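Long-range contacts in peptidoglycan synthetase penicillin-binding protein 3 (Bifidobacterium adolescentis, PDB 4YE5), which probably cross-links peptidoglycan strands as a transpeptidase during cell-wall synthesis and is thought to bind penicillin: residues A[362-366]-A[450-454]; A[368-374]-A[404-410]; A[511-517]-A[550-556]; A[519-523]-A[538-543]. All blocks are in the same frame, centred on the assembly; numbering follows the deposited sequence.

Contact 1. Residues A[362-366]-A[450-454]; sequences FISKF and TRVID
Val452 and Phe366 form the centre of this contact. The CG1 methyl of Val452 sits over the middle of the Phe366 ring in a CH-pi contact, 3.8 Å from the ring centroid and 10° off its normal. That methyl lies anti to the backbone N (chi1 178°), which carries it over the face. It also touches the aliphatic part of Lys365, with CG of Lys365 4.1 Å from CG1 of Val452. Beside this pair, CE1 of Phe362 meets CG2 of Ile453 at 4.2 Å. The contact joins the C-terminal end of helix 356-365 to the chain leaving strand 450-451, all within the transpeptidase domain of a penicillin-binding protein. Two waters bridge the segments. One accepts from NZ of Lys365 at 3.0 Å and donates to O of Val452. The other donates to O of Lys365 at 2.8 Å and also bonds OG1 of Thr450. Strand 450-451 pairs with strand 423-424. NH1 of Arg451 bonds O of Ile453, in the guanidinium plane at 3.0 Å, and also O of Lys421. Helices 290-299 and 408-419 pack on Phe366 and Ile453.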
loop_
_atom_site.group_PDB
_atom_site.type_symbol
_atom_site.label_atom_id
_atom_site.label_comp_id
_atom_site.label_asym_id
_atom_site.label_seq_id
_atom_site.Cartn_x
_atom_site.Cartn_y
_atom_site.Cartn_z
ATOM N N PHE A 362 7.146 14.028 -22.964
ATOM C CA PHE A 362 6.078 13.037 -22.990
ATOM C C PHE A 362 6.283 11.884 -22.034
ATOM O O PHE A 362 5.335 11.437 -21.406
ATOM C CB PHE A 362 5.693 12.614 -24.408
ATOM C CG PHE A 362 4.754 13.606 -25.057
ATOM C CD1 PHE A 362 3.386 13.543 -24.821
ATOM C CD2 PHE A 362 5.247 14.645 -25.827
ATOM C CE1 PHE A 362 2.522 14.487 -25.393
ATOM C CE2 PHE A 362 4.397 15.585 -26.403
ATOM C CZ PHE A 362 3.034 15.505 -26.188
ATOM N N ILE A 363 7.519 11.448 -21.858
ATOM C CA ILE A 363 7.758 10.416 -20.858
ATOM C C ILE A 363 7.424 10.941 -19.458
ATOM O O ILE A 363 6.687 10.306 -18.700
ATOM C CB ILE A 363 9.180 9.858 -20.973
ATOM C CG1 ILE A 363 9.279 9.086 -22.299
ATOM C CG2 ILE A 363 9.491 8.932 -19.770
ATOM C CD1 ILE A 363 10.644 8.986 -22.836
ATOM N N SER A 364 7.934 12.123 -19.139
ATOM C CA SER A 364 7.677 12.747 -17.847
ATOM C C SER A 364 6.180 13.013 -17.636
ATOM O O SER A 364 5.647 12.793 -16.549
ATOM C CB SER A 364 8.435 14.078 -17.767
ATOM O OG SER A 364 8.396 14.592 -16.447
ATOM N N LYS A 365 5.511 13.500 -18.679
ATOM C CA LYS A 365 4.075 13.789 -18.606
ATOM C C LYS A 365 3.244 12.567 -18.178
ATOM O O LYS A 365 2.186 12.715 -17.565
ATOM C CB LYS A 365 3.577 14.261 -19.967
ATOM C CG LYS A 365 2.532 15.351 -19.953
ATOM C CD LYS A 365 2.250 15.758 -21.412
ATOM C CE LYS A 365 1.399 17.012 -21.535
ATOM N NZ LYS A 365 1.341 17.448 -22.964
ATOM N N PHE A 366 3.703 11.368 -18.516
ATOM C CA PHE A 366 2.988 10.141 -18.110
ATOM C C PHE A 366 3.238 9.768 -16.646
ATOM O O PHE A 366 2.735 8.746 -16.155
ATOM C CB PHE A 366 3.381 8.965 -19.008
ATOM C CG PHE A 366 2.617 8.895 -20.306
ATOM C CD1 PHE A 366 1.434 8.172 -20.390
ATOM C CD2 PHE A 366 3.082 9.543 -21.442
ATOM C CE1 PHE A 366 0.730 8.087 -21.592
ATOM C CE2 PHE A 366 2.387 9.479 -22.642
ATOM C CZ PHE A 366 1.210 8.754 -22.726
ATOM N N THR A 450 -4.976 15.234 -14.853
ATOM C CA THR A 450 -4.410 16.080 -15.898
ATOM C C THR A 450 -4.554 15.399 -17.243
ATOM O O THR A 450 -4.412 14.180 -17.340
ATOM C CB THR A 450 -2.902 16.367 -15.660
ATOM O OG1 THR A 450 -2.153 15.157 -15.836
ATOM C CG2 THR A 450 -2.672 16.885 -14.254
ATOM N N ARG A 451 -4.793 16.174 -18.291
ATOM C CA ARG A 451 -4.808 15.574 -19.620
ATOM C C ARG A 451 -3.379 15.389 -20.110
ATOM O O ARG A 451 -2.622 16.363 -20.201
ATOM C CB ARG A 451 -5.587 16.431 -20.627
ATOM C CG ARG A 451 -5.506 15.876 -22.073
ATOM C CD ARG A 451 -6.693 16.324 -22.961
ATOM N NE ARG A 451 -7.976 15.968 -22.359
ATOM C CZ ARG A 451 -8.506 14.746 -22.366
ATOM N NH1 ARG A 451 -7.868 13.735 -22.952
ATOM N NH2 ARG A 451 -9.676 14.534 -21.788
ATOM N N VAL A 452 -3.022 14.155 -20.461
ATOM C CA VAL A 452 -1.681 13.865 -20.976
ATOM C C VAL A 452 -1.647 13.967 -22.505
ATOM O O VAL A 452 -0.703 14.522 -23.078
ATOM C CB VAL A 452 -1.186 12.466 -20.515
ATOM C CG1 VAL A 452 0.181 12.164 -21.096
ATOM C CG2 VAL A 452 -1.142 12.384 -18.980
ATOM N N ILE A 453 -2.685 13.431 -23.152
ATOM C CA ILE A 453 -2.817 13.424 -24.610
ATOM C C ILE A 453 -4.293 13.601 -24.967
ATOM O O ILE A 453 -5.174 13.375 -24.122
ATOM C CB ILE A 453 -2.352 12.077 -25.236
ATOM C CG1 ILE A 453 -2.936 10.902 -24.438
ATOM C CG2 ILE A 453 -0.816 11.979 -25.269
ATOM C CD1 ILE A 453 -2.565 9.521 -24.998
ATOM N N ASP A 454 -4.559 13.974 -26.216
ATOM C CA ASP A 454 -5.934 14.075 -26.688
ATOM C C ASP A 454 -6.624 12.718 -26.574
ATOM O O ASP A 454 -5.977 11.675 -26.720
ATOM C CB ASP A 454 -5.985 14.540 -28.149
ATOM C CG ASP A 454 -5.513 15.970 -28.339
ATOM O OD1 ASP A 454 -5.191 16.672 -27.351
ATOM O OD2 ASP A 454 -5.498 16.403 -29.505
HETATM O O HOH W 1 0.688 14.902 -16.633
HETATM O O HOH W 2 -1.087 16.941 -24.580
#

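Contact 2. Residues A[368-374]-A[404-410]; sequences IGQATGL and YTVNVMQ
The side-chain amide of Gln410 is held at both ends, and its NE2 bonds O of Gln370 across the contact at 2.7 Å. The donor stands above the carbonyl plane of Gln370, while that oxygen lies nearly in the amide plane of Gln410. NE2 also donates to O of Glu381. At the other end, OE1 of Gln410 accepts from N of Asn407 at 3.0 Å. In return OD1 of Asn407 accepts from N of Gln410 at 2.9 Å, almost in line with the side-chain C=O of Asn407. These reciprocal bonds make a capping box at the start of helix 408-419, in the transpeptidase domain. Bonds at both OE1 and NE2 fix the rotation of the Gln410 amide, and its extended chain lets NE2 reach the loop after helix 356-365. A water in the same region accepts from N of Gly369 and lies close to O of Thr405 and OE1 of Gln410.

Apolar contacts lie along the loop before and after Gln370. CG2 of Ile368 meets the Tyr404 ring obliquely, 3.5 Å from CD1 of Tyr404. CD1 of Ile368 meets CG1 of Val406 at 3.9 Å. Further along, CG2 of Thr372 rests against CB of Met409, a selenomethionine, at 3.8 Å and also touches CG of Gln410. The hydroxyl of Thr372 lies between its backbone N and carbonyl carbon (chi1 61°). There it forms an ST turn and also bonds OE2 of Glu379. The turn bond runs from N of Leu374 to OG1 of Thr372, 3.0 Å long.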
loop_
_atom_site.group_PDB
_atom_site.type_symbol
_atom_site.label_atom_id
_atom_site.label_comp_id
_atom_site.label_asym_id
_atom_site.label_seq_id
_atom_site.Cartn_x
_atom_site.Cartn_y
_atom_site.Cartn_z
ATOM N N ILE A 368 6.405 9.430 -15.233
ATOM C CA ILE A 368 7.690 8.726 -15.043
ATOM C C ILE A 368 8.670 9.660 -14.354
ATOM O O ILE A 368 8.773 10.828 -14.728
ATOM C CB ILE A 368 8.273 8.269 -16.398
ATOM C CG1 ILE A 368 7.281 7.357 -17.140
ATOM C CG2 ILE A 368 9.617 7.576 -16.239
ATOM C CD1 ILE A 368 6.564 6.357 -16.260
ATOM N N GLY A 369 9.388 9.154 -13.350
ATOM C CA GLY A 369 10.372 9.958 -12.638
ATOM C C GLY A 369 9.769 10.804 -11.523
ATOM O O GLY A 369 10.468 11.557 -10.857
ATOM N N GLN A 370 8.461 10.681 -11.313
ATOM C CA GLN A 370 7.787 11.449 -10.273
ATOM C C GLN A 370 7.105 10.536 -9.256
ATOM O O GLN A 370 6.665 9.425 -9.587
ATOM C CB GLN A 370 6.755 12.371 -10.915
ATOM C CG GLN A 370 7.318 13.195 -12.051
ATOM C CD GLN A 370 6.237 13.732 -12.943
ATOM O OE1 GLN A 370 5.416 14.543 -12.519
ATOM N NE2 GLN A 370 6.212 13.267 -14.188
ATOM N N ALA A 371 7.002 11.006 -8.021
ATOM C CA ALA A 371 6.339 10.240 -6.982
ATOM C C ALA A 371 4.896 9.945 -7.406
ATOM O O ALA A 371 4.237 10.785 -8.021
ATOM C CB ALA A 371 6.372 11.011 -5.665
ATOM N N THR A 372 4.410 8.744 -7.121
ATOM C CA THR A 372 2.999 8.439 -7.388
ATOM C C THR A 372 2.074 9.322 -6.555
ATOM O O THR A 372 0.925 9.567 -6.923
ATOM C CB THR A 372 2.656 6.988 -7.043
ATOM O OG1 THR A 372 2.899 6.770 -5.647
ATOM C CG2 THR A 372 3.507 6.027 -7.884
ATOM N N GLY A 373 2.584 9.795 -5.426
ATOM C CA GLY A 373 1.760 10.536 -4.484
ATOM C C GLY A 373 1.086 9.607 -3.483
ATOM O O GLY A 373 0.426 10.067 -2.564
ATOM N N LEU A 374 1.259 8.297 -3.646
ATOM C CA LEU A 374 0.682 7.334 -2.693
ATOM C C LEU A 374 1.350 7.365 -1.317
ATOM O O LEU A 374 0.751 6.945 -0.324
ATOM C CB LEU A 374 0.761 5.910 -3.247
ATOM C CG LEU A 374 -0.092 5.591 -4.481
ATOM C CD1 LEU A 374 0.446 4.340 -5.163
ATOM C CD2 LEU A 374 -1.558 5.423 -4.112
ATOM N N TYR A 404 15.855 4.597 -18.397
ATOM C CA TYR A 404 15.104 5.214 -17.304
ATOM C C TYR A 404 14.386 4.092 -16.593
ATOM O O TYR A 404 14.222 3.017 -17.168
ATOM C CB TYR A 404 14.111 6.262 -17.805
ATOM C CG TYR A 404 12.936 5.765 -18.654
ATOM C CD1 TYR A 404 11.726 5.393 -18.059
ATOM C CD2 TYR A 404 13.016 5.733 -20.046
ATOM C CE1 TYR A 404 10.637 4.979 -18.828
ATOM C CE2 TYR A 404 11.929 5.310 -20.826
ATOM C CZ TYR A 404 10.746 4.938 -20.207
ATOM O OH TYR A 404 9.665 4.530 -20.968
ATOM N N THR A 405 13.995 4.305 -15.340
ATOM C CA THR A 405 13.394 3.211 -14.579
ATOM C C THR A 405 12.052 3.619 -13.992
ATOM O O THR A 405 11.817 4.801 -13.735
ATOM C CB THR A 405 14.252 2.811 -13.386
ATOM O OG1 THR A 405 14.347 3.940 -12.504
ATOM C CG2 THR A 405 15.655 2.358 -13.847
ATOM N N VAL A 406 11.195 2.622 -13.754
ATOM C CA VAL A 406 9.864 2.844 -13.209
ATOM C C VAL A 406 9.583 1.821 -12.107
ATOM O O VAL A 406 10.231 0.781 -12.057
ATOM C CB VAL A 406 8.809 2.633 -14.303
ATOM C CG1 VAL A 406 9.134 3.497 -15.525
ATOM C CG2 VAL A 406 8.754 1.140 -14.710
ATOM N N ASN A 407 8.621 2.105 -11.226
ATOM C CA ASN A 407 8.067 1.024 -10.411
ATOM C C ASN A 407 6.758 0.562 -11.026
ATOM O O ASN A 407 6.275 1.164 -12.003
ATOM C CB ASN A 407 7.921 1.403 -8.923
ATOM C CG ASN A 407 7.136 2.668 -8.716
ATOM O OD1 ASN A 407 6.039 2.836 -9.259
ATOM N ND2 ASN A 407 7.701 3.588 -7.936
ATOM N N VAL A 408 6.187 -0.508 -10.486
ATOM C CA VAL A 408 4.985 -1.055 -11.085
ATOM C C VAL A 408 3.801 -0.084 -11.034
ATOM O O VAL A 408 2.958 -0.086 -11.943
ATOM C CB VAL A 408 4.631 -2.471 -10.497
ATOM C CG1 VAL A 408 4.052 -2.371 -9.086
ATOM C CG2 VAL A 408 3.650 -3.214 -11.427
HETATM N N MSE A 409 3.737 0.767 -10.002
HETATM C CA MSE A 409 2.621 1.709 -9.878
HETATM C C MSE A 409 2.697 2.789 -10.967
HETATM O O MSE A 409 1.687 3.191 -11.553
HETATM C CB MSE A 409 2.592 2.381 -8.491
HETATM C CG MSE A 409 2.364 1.429 -7.318
HETATM SE SE MSE A 409 4.024 0.621 -6.679
HETATM C CE MSE A 409 4.831 2.142 -5.731
ATOM N N GLN A 410 3.903 3.289 -11.205
ATOM C CA GLN A 410 4.111 4.303 -12.238
ATOM C C GLN A 410 3.820 3.739 -13.635
ATOM O O GLN A 410 3.183 4.390 -14.461
ATOM C CB GLN A 410 5.556 4.788 -12.200
ATOM C CG GLN A 410 5.888 5.633 -10.977
ATOM C CD GLN A 410 7.364 5.944 -10.919
ATOM O OE1 GLN A 410 8.186 5.080 -11.235
ATOM N NE2 GLN A 410 7.716 7.179 -10.535
HETATM O O HOH W 3 9.700 6.480 -13.081
HETATM O O HOH W 4 6.779 6.487 -7.330
#

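Contact 3. Residues A[511-517]-A[550-556]; sequences PADNPRF and YEVPASS
Asp513 and Ser555 meet where the tail after the Schellman motif of helix 535-549 runs past the hairpin turn between strands 501-510 and 517-524. Glu551 is the C-prime residue of that motif. Near the helix end the link is apolar. CZ of Phe517 lies 3.6 Å from CD2 of Tyr550, and the two ring planes are inclined at 45°. Arg516 and Phe517 form a classic beta bulge opposite Ile510, and CG of Arg516 covers one face of the Phe517 ring toward its rim. The chain of Arg516 bends at chi2 (82°), and NH2 of Arg516 comes to 3.7 Å from CB of Tyr550. Two waters in the guanidinium plane, one accepting from NH1 and one from NH2, both donate to O of Tyr550. They tie the charged group to the carbonyl at the helix end. NH2 also bonds a glycerol, probably from the crystallisation liquor.

In the middle, CG1 of Val552 packs against CG of Pro511 at 4.0 Å. Pro511 follows a cis peptide bond and starts a type I turn that ends at Asn514. This turn presents the carboxylate of Asp513 to the tail. Both oxygens are met on their syn sides, though both partners are tilted out of the carboxylate plane. OG of Ser555 donates to OD1 of Asp513 at 2.8 Å and also accepts from N of Arg482. N of Ser556 donates to OD2 of Asp513 at 3.0 Å with an angle of 159°.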
loop_
_atom_site.group_PDB
_atom_site.type_symbol
_atom_site.label_atom_id
_atom_site.label_comp_id
_atom_site.label_asym_id
_atom_site.label_seq_id
_atom_site.Cartn_x
_atom_site.Cartn_y
_atom_site.Cartn_z
ATOM N N PRO A 511 -11.835 -4.786 -20.302
ATOM C CA PRO A 511 -11.845 -5.150 -21.731
ATOM C C PRO A 511 -11.488 -3.946 -22.595
ATOM O O PRO A 511 -11.820 -2.816 -22.213
ATOM C CB PRO A 511 -13.285 -5.594 -21.992
ATOM C CG PRO A 511 -14.127 -5.003 -20.850
ATOM C CD PRO A 511 -13.185 -4.721 -19.703
ATOM N N ALA A 512 -10.831 -4.179 -23.732
ATOM C CA ALA A 512 -10.386 -3.078 -24.590
ATOM C C ALA A 512 -11.525 -2.163 -25.059
ATOM O O ALA A 512 -11.322 -0.967 -25.269
ATOM C CB ALA A 512 -9.612 -3.616 -25.810
ATOM N N ASP A 513 -12.719 -2.720 -25.225
ATOM C CA ASP A 513 -13.805 -1.937 -25.819
ATOM C C ASP A 513 -14.630 -1.142 -24.791
ATOM O O ASP A 513 -15.517 -0.389 -25.155
ATOM C CB ASP A 513 -14.689 -2.803 -26.724
ATOM C CG ASP A 513 -15.163 -4.082 -26.052
ATOM O OD1 ASP A 513 -14.399 -4.706 -25.281
ATOM O OD2 ASP A 513 -16.313 -4.480 -26.316
ATOM N N ASN A 514 -14.300 -1.293 -23.511
ATOM C CA ASN A 514 -14.933 -0.530 -22.427
ATOM C C ASN A 514 -14.066 -0.700 -21.204
ATOM O O ASN A 514 -14.443 -1.422 -20.287
ATOM C CB ASN A 514 -16.357 -1.060 -22.140
ATOM C CG ASN A 514 -17.114 -0.223 -21.094
ATOM O OD1 ASN A 514 -16.673 0.862 -20.705
ATOM N ND2 ASN A 514 -18.259 -0.735 -20.635
ATOM N N PRO A 515 -12.871 -0.082 -21.213
ATOM C CA PRO A 515 -11.811 -0.441 -20.257
ATOM C C PRO A 515 -12.273 -0.350 -18.812
ATOM O O PRO A 515 -12.875 0.633 -18.407
ATOM C CB PRO A 515 -10.730 0.606 -20.540
ATOM C CG PRO A 515 -10.876 0.857 -22.018
ATOM C CD PRO A 515 -12.403 0.928 -22.182
ATOM N N ARG A 516 -11.973 -1.377 -18.039
ATOM C CA ARG A 516 -12.393 -1.421 -16.648
ATOM C C ARG A 516 -11.187 -1.513 -15.716
ATOM O O ARG A 516 -11.125 -0.831 -14.691
ATOM C CB ARG A 516 -13.296 -2.634 -16.454
ATOM C CG ARG A 516 -13.716 -2.874 -15.032
ATOM C CD ARG A 516 -14.890 -2.020 -14.638
ATOM N NE ARG A 516 -15.449 -2.464 -13.365
ATOM C CZ ARG A 516 -16.585 -3.135 -13.238
ATOM N NH1 ARG A 516 -17.316 -3.437 -14.310
ATOM N NH2 ARG A 516 -17.003 -3.481 -12.030
ATOM N N PHE A 517 -10.227 -2.364 -16.072
ATOM C CA PHE A 517 -9.027 -2.539 -15.258
ATOM C C PHE A 517 -7.758 -2.420 -16.054
ATOM O O PHE A 517 -7.727 -2.715 -17.245
ATOM C CB PHE A 517 -9.010 -3.925 -14.595
ATOM C CG PHE A 517 -10.217 -4.205 -13.745
ATOM C CD1 PHE A 517 -10.393 -3.561 -12.518
ATOM C CD2 PHE A 517 -11.167 -5.111 -14.164
ATOM C CE1 PHE A 517 -11.537 -3.817 -11.724
ATOM C CE2 PHE A 517 -12.317 -5.376 -13.388
ATOM C CZ PHE A 517 -12.498 -4.728 -12.171
ATOM N N TYR A 550 -16.568 -9.570 -11.261
ATOM C CA TYR A 550 -17.392 -8.369 -11.410
ATOM C C TYR A 550 -18.456 -8.519 -12.484
ATOM O O TYR A 550 -19.162 -7.557 -12.806
ATOM C CB TYR A 550 -16.508 -7.135 -11.648
ATOM C CG TYR A 550 -15.635 -6.855 -10.446
ATOM C CD1 TYR A 550 -16.163 -6.241 -9.306
ATOM C CD2 TYR A 550 -14.307 -7.259 -10.415
ATOM C CE1 TYR A 550 -15.376 -6.007 -8.183
ATOM C CE2 TYR A 550 -13.507 -7.015 -9.296
ATOM C CZ TYR A 550 -14.044 -6.393 -8.187
ATOM O OH TYR A 550 -13.247 -6.159 -7.073
ATOM N N GLU A 551 -18.590 -9.736 -13.015
ATOM C CA GLU A 551 -19.636 -10.028 -13.997
ATOM C C GLU A 551 -19.603 -9.026 -15.148
ATOM O O GLU A 551 -20.621 -8.430 -15.502
ATOM C CB GLU A 551 -21.021 -10.038 -13.318
ATOM C CG GLU A 551 -21.087 -10.995 -12.117
ATOM C CD GLU A 551 -22.477 -11.098 -11.496
ATOM O OE1 GLU A 551 -22.692 -10.477 -10.432
ATOM O OE2 GLU A 551 -23.349 -11.804 -12.064
ATOM N N VAL A 552 -18.416 -8.825 -15.712
ATOM C CA VAL A 552 -18.230 -7.842 -16.779
ATOM C C VAL A 552 -18.863 -8.383 -18.066
ATOM O O VAL A 552 -18.615 -9.528 -18.442
ATOM C CB VAL A 552 -16.723 -7.538 -16.988
ATOM C CG1 VAL A 552 -16.526 -6.442 -18.054
ATOM C CG2 VAL A 552 -16.065 -7.122 -15.639
ATOM N N PRO A 553 -19.691 -7.567 -18.742
ATOM C CA PRO A 553 -20.269 -8.038 -20.003
ATOM C C PRO A 553 -19.189 -8.366 -21.035
ATOM O O PRO A 553 -18.201 -7.632 -21.129
ATOM C CB PRO A 553 -21.104 -6.839 -20.482
ATOM C CG PRO A 553 -21.367 -6.030 -19.263
ATOM C CD PRO A 553 -20.129 -6.198 -18.412
ATOM N N ALA A 554 -19.378 -9.455 -21.778
ATOM C CA ALA A 554 -18.453 -9.864 -22.829
ATOM C C ALA A 554 -18.225 -8.761 -23.867
ATOM O O ALA A 554 -19.101 -7.936 -24.114
ATOM C CB ALA A 554 -18.958 -11.136 -23.497
ATOM N N SER A 555 -17.046 -8.748 -24.479
ATOM C CA SER A 555 -16.741 -7.751 -25.505
ATOM C C SER A 555 -17.614 -7.899 -26.741
ATOM O O SER A 555 -18.097 -8.983 -27.043
ATOM C CB SER A 555 -15.270 -7.856 -25.923
ATOM O OG SER A 555 -14.403 -7.445 -24.869
ATOM N N SER A 556 -17.787 -6.799 -27.464
ATOM C CA SER A 556 -18.352 -6.817 -28.806
ATOM C C SER A 556 -17.252 -7.087 -29.836
ATOM O O SER A 556 -16.070 -6.881 -29.554
ATOM C CB SER A 556 -19.034 -5.477 -29.105
ATOM O OG SER A 556 -20.161 -5.281 -28.263
HETATM O O HOH W 5 -19.387 -4.720 -11.238
HETATM O O HOH W 6 -19.404 -5.112 -14.595
#

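Contact 4. Residues A[519-523]-A[538-543]; sequences ITVVL and VTAEIG
Val521 and Thr539 meet where helix 535-549 packs on one face of the five-stranded antiparallel sheet of the transpeptidase domain, a fold shared with the beta-lactamase clan. The short axes of strand 519-523 and helix 538-543 approach to 8.2 Å. Their directions differ by 143°, so the helix runs back roughly antiparallel to the strand.

Methyl groups make most of the interface. Ile519, Val521 and Leu523 point from the strand toward the helix. Val521 is central and divides its two branches. CG1, anti to the backbone N (chi1 170°), meets CG1 of Val538 at 3.9 Å. CG2 instead faces CG2 of Thr539 at 3.5 Å and also touches CD1 of Ile542. At one end of the strand segment, CD1 of Leu523 reaches CG2 of Val538 at 4.1 Å. At the other, CG2 of Ile519 lies against CG2 of Ile542 at 3.9 Å, the two side chains passing in opposite directions.

The Thr539 hydroxyl has its partners elsewhere. It bonds O of Gly536, one turn back in the helix, and OG1 of Thr508 on strand 501-510. This leaves its methyl for Val521. Helix 221-238 packs beside the contact on Val538 and Ile542.

Ile519 also approaches the helix backbone. Its CD1 lies 4.0 Å from O of Thr539. Gly543 has no side chain there, and CD1 of Ile519 comes to 3.6 Å from CA of Gly543.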
loop_
_atom_site.group_PDB
_atom_site.type_symbol
_atom_site.label_atom_id
_atom_site.label_comp_id
_atom_site.label_asym_id
_atom_site.label_seq_id
_atom_site.Cartn_x
_atom_site.Cartn_y
_atom_site.Cartn_z
ATOM N N ILE A 519 -3.985 -4.212 -15.480
ATOM C CA ILE A 519 -3.360 -5.286 -14.735
ATOM C C ILE A 519 -1.951 -5.351 -15.233
ATOM O O ILE A 519 -1.717 -5.554 -16.423
ATOM C CB ILE A 519 -3.995 -6.646 -15.086
ATOM C CG1 ILE A 519 -5.511 -6.641 -14.803
ATOM C CG2 ILE A 519 -3.326 -7.774 -14.283
ATOM C CD1 ILE A 519 -6.232 -7.760 -15.574
ATOM N N THR A 520 -1.002 -5.198 -14.329
ATOM C CA THR A 520 0.385 -5.265 -14.737
ATOM C C THR A 520 1.092 -6.353 -13.947
ATOM O O THR A 520 0.894 -6.473 -12.742
ATOM C CB THR A 520 1.086 -3.920 -14.493
ATOM O OG1 THR A 520 0.405 -2.888 -15.222
ATOM C CG2 THR A 520 2.545 -3.983 -14.959
ATOM N N VAL A 521 1.917 -7.142 -14.625
ATOM C CA VAL A 521 2.689 -8.200 -13.981
ATOM C C VAL A 521 4.163 -8.061 -14.369
ATOM O O VAL A 521 4.476 -7.782 -15.527
ATOM C CB VAL A 521 2.167 -9.600 -14.376
ATOM C CG1 VAL A 521 3.150 -10.722 -13.898
ATOM C CG2 VAL A 521 0.788 -9.840 -13.766
ATOM N N VAL A 522 5.056 -8.225 -13.395
ATOM C CA VAL A 522 6.498 -8.244 -13.648
ATOM C C VAL A 522 7.098 -9.472 -12.982
ATOM O O VAL A 522 6.898 -9.674 -11.783
ATOM C CB VAL A 522 7.183 -6.972 -13.069
ATOM C CG1 VAL A 522 8.652 -6.954 -13.444
ATOM C CG2 VAL A 522 6.464 -5.701 -13.581
ATOM N N LEU A 523 7.823 -10.290 -13.746
ATOM C CA LEU A 523 8.463 -11.501 -13.217
ATOM C C LEU A 523 9.946 -11.441 -13.497
ATOM O O LEU A 523 10.354 -11.068 -14.599
ATOM C CB LEU A 523 7.899 -12.769 -13.909
ATOM C CG LEU A 523 6.375 -12.911 -13.938
ATOM C CD1 LEU A 523 6.002 -14.143 -14.785
ATOM C CD2 LEU A 523 5.799 -13.055 -12.520
ATOM N N VAL A 538 0.121 -14.719 -17.185
ATOM C CA VAL A 538 -0.147 -14.389 -15.782
ATOM C C VAL A 538 -1.141 -13.225 -15.684
ATOM O O VAL A 538 -2.060 -13.289 -14.888
ATOM C CB VAL A 538 1.165 -14.138 -14.980
ATOM C CG1 VAL A 538 0.873 -13.873 -13.464
ATOM C CG2 VAL A 538 2.107 -15.346 -15.144
ATOM N N THR A 539 -1.013 -12.185 -16.518
ATOM C CA THR A 539 -1.988 -11.094 -16.429
ATOM C C THR A 539 -3.360 -11.604 -16.832
ATOM O O THR A 539 -4.368 -11.167 -16.301
ATOM C CB THR A 539 -1.645 -9.873 -17.319
ATOM O OG1 THR A 539 -1.919 -10.181 -18.698
ATOM C CG2 THR A 539 -0.185 -9.468 -17.141
ATOM N N ALA A 540 -3.382 -12.522 -17.799
ATOM C CA ALA A 540 -4.635 -13.095 -18.285
ATOM C C ALA A 540 -5.366 -13.983 -17.261
ATOM O O ALA A 540 -6.601 -14.038 -17.245
ATOM C CB ALA A 540 -4.404 -13.857 -19.619
ATOM N N GLU A 541 -4.613 -14.683 -16.421
ATOM C CA GLU A 541 -5.210 -15.446 -15.316
ATOM C C GLU A 541 -5.916 -14.491 -14.336
ATOM O O GLU A 541 -7.015 -14.755 -13.865
ATOM C CB GLU A 541 -4.134 -16.226 -14.554
ATOM C CG GLU A 541 -3.533 -17.408 -15.310
ATOM C CD GLU A 541 -4.531 -18.539 -15.488
ATOM O OE1 GLU A 541 -5.089 -18.986 -14.457
ATOM O OE2 GLU A 541 -4.770 -18.964 -16.654
ATOM N N ILE A 542 -5.272 -13.377 -14.026
ATOM C CA ILE A 542 -5.886 -12.367 -13.170
ATOM C C ILE A 542 -7.090 -11.765 -13.892
ATOM O O ILE A 542 -8.176 -11.656 -13.318
ATOM C CB ILE A 542 -4.860 -11.292 -12.788
ATOM C CG1 ILE A 542 -3.731 -11.934 -11.968
ATOM C CG2 ILE A 542 -5.530 -10.124 -12.015
ATOM C CD1 ILE A 542 -2.457 -11.049 -11.901
ATOM N N GLY A 543 -6.896 -11.412 -15.162
ATOM C CA GLY A 543 -7.976 -10.891 -15.992
ATOM C C GLY A 543 -9.220 -11.775 -16.009
ATOM O O GLY A 543 -10.339 -11.297 -15.799
#

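From the N terminus, the chain first reaches 362-366, which opens contact 1. Contact 2 follows at 368-374 and closes at 404-410, within the longer loop that contact 1 completes at 450-454. The two touch through Ile363 and Ile368. Together they tie the end of helix 356-365 and its following loop to the start of helix 408-419 and to the chain just after strand 450-451. Later, 511-517 opens contact 3. Contact 4 joins 519-523 to 538-543 inside that loop, before 550-556 closes it. These two bind helix 535-549 and its tail to the central sheet. Contacts 2 and 4 meet where Val408 packs on Thr520.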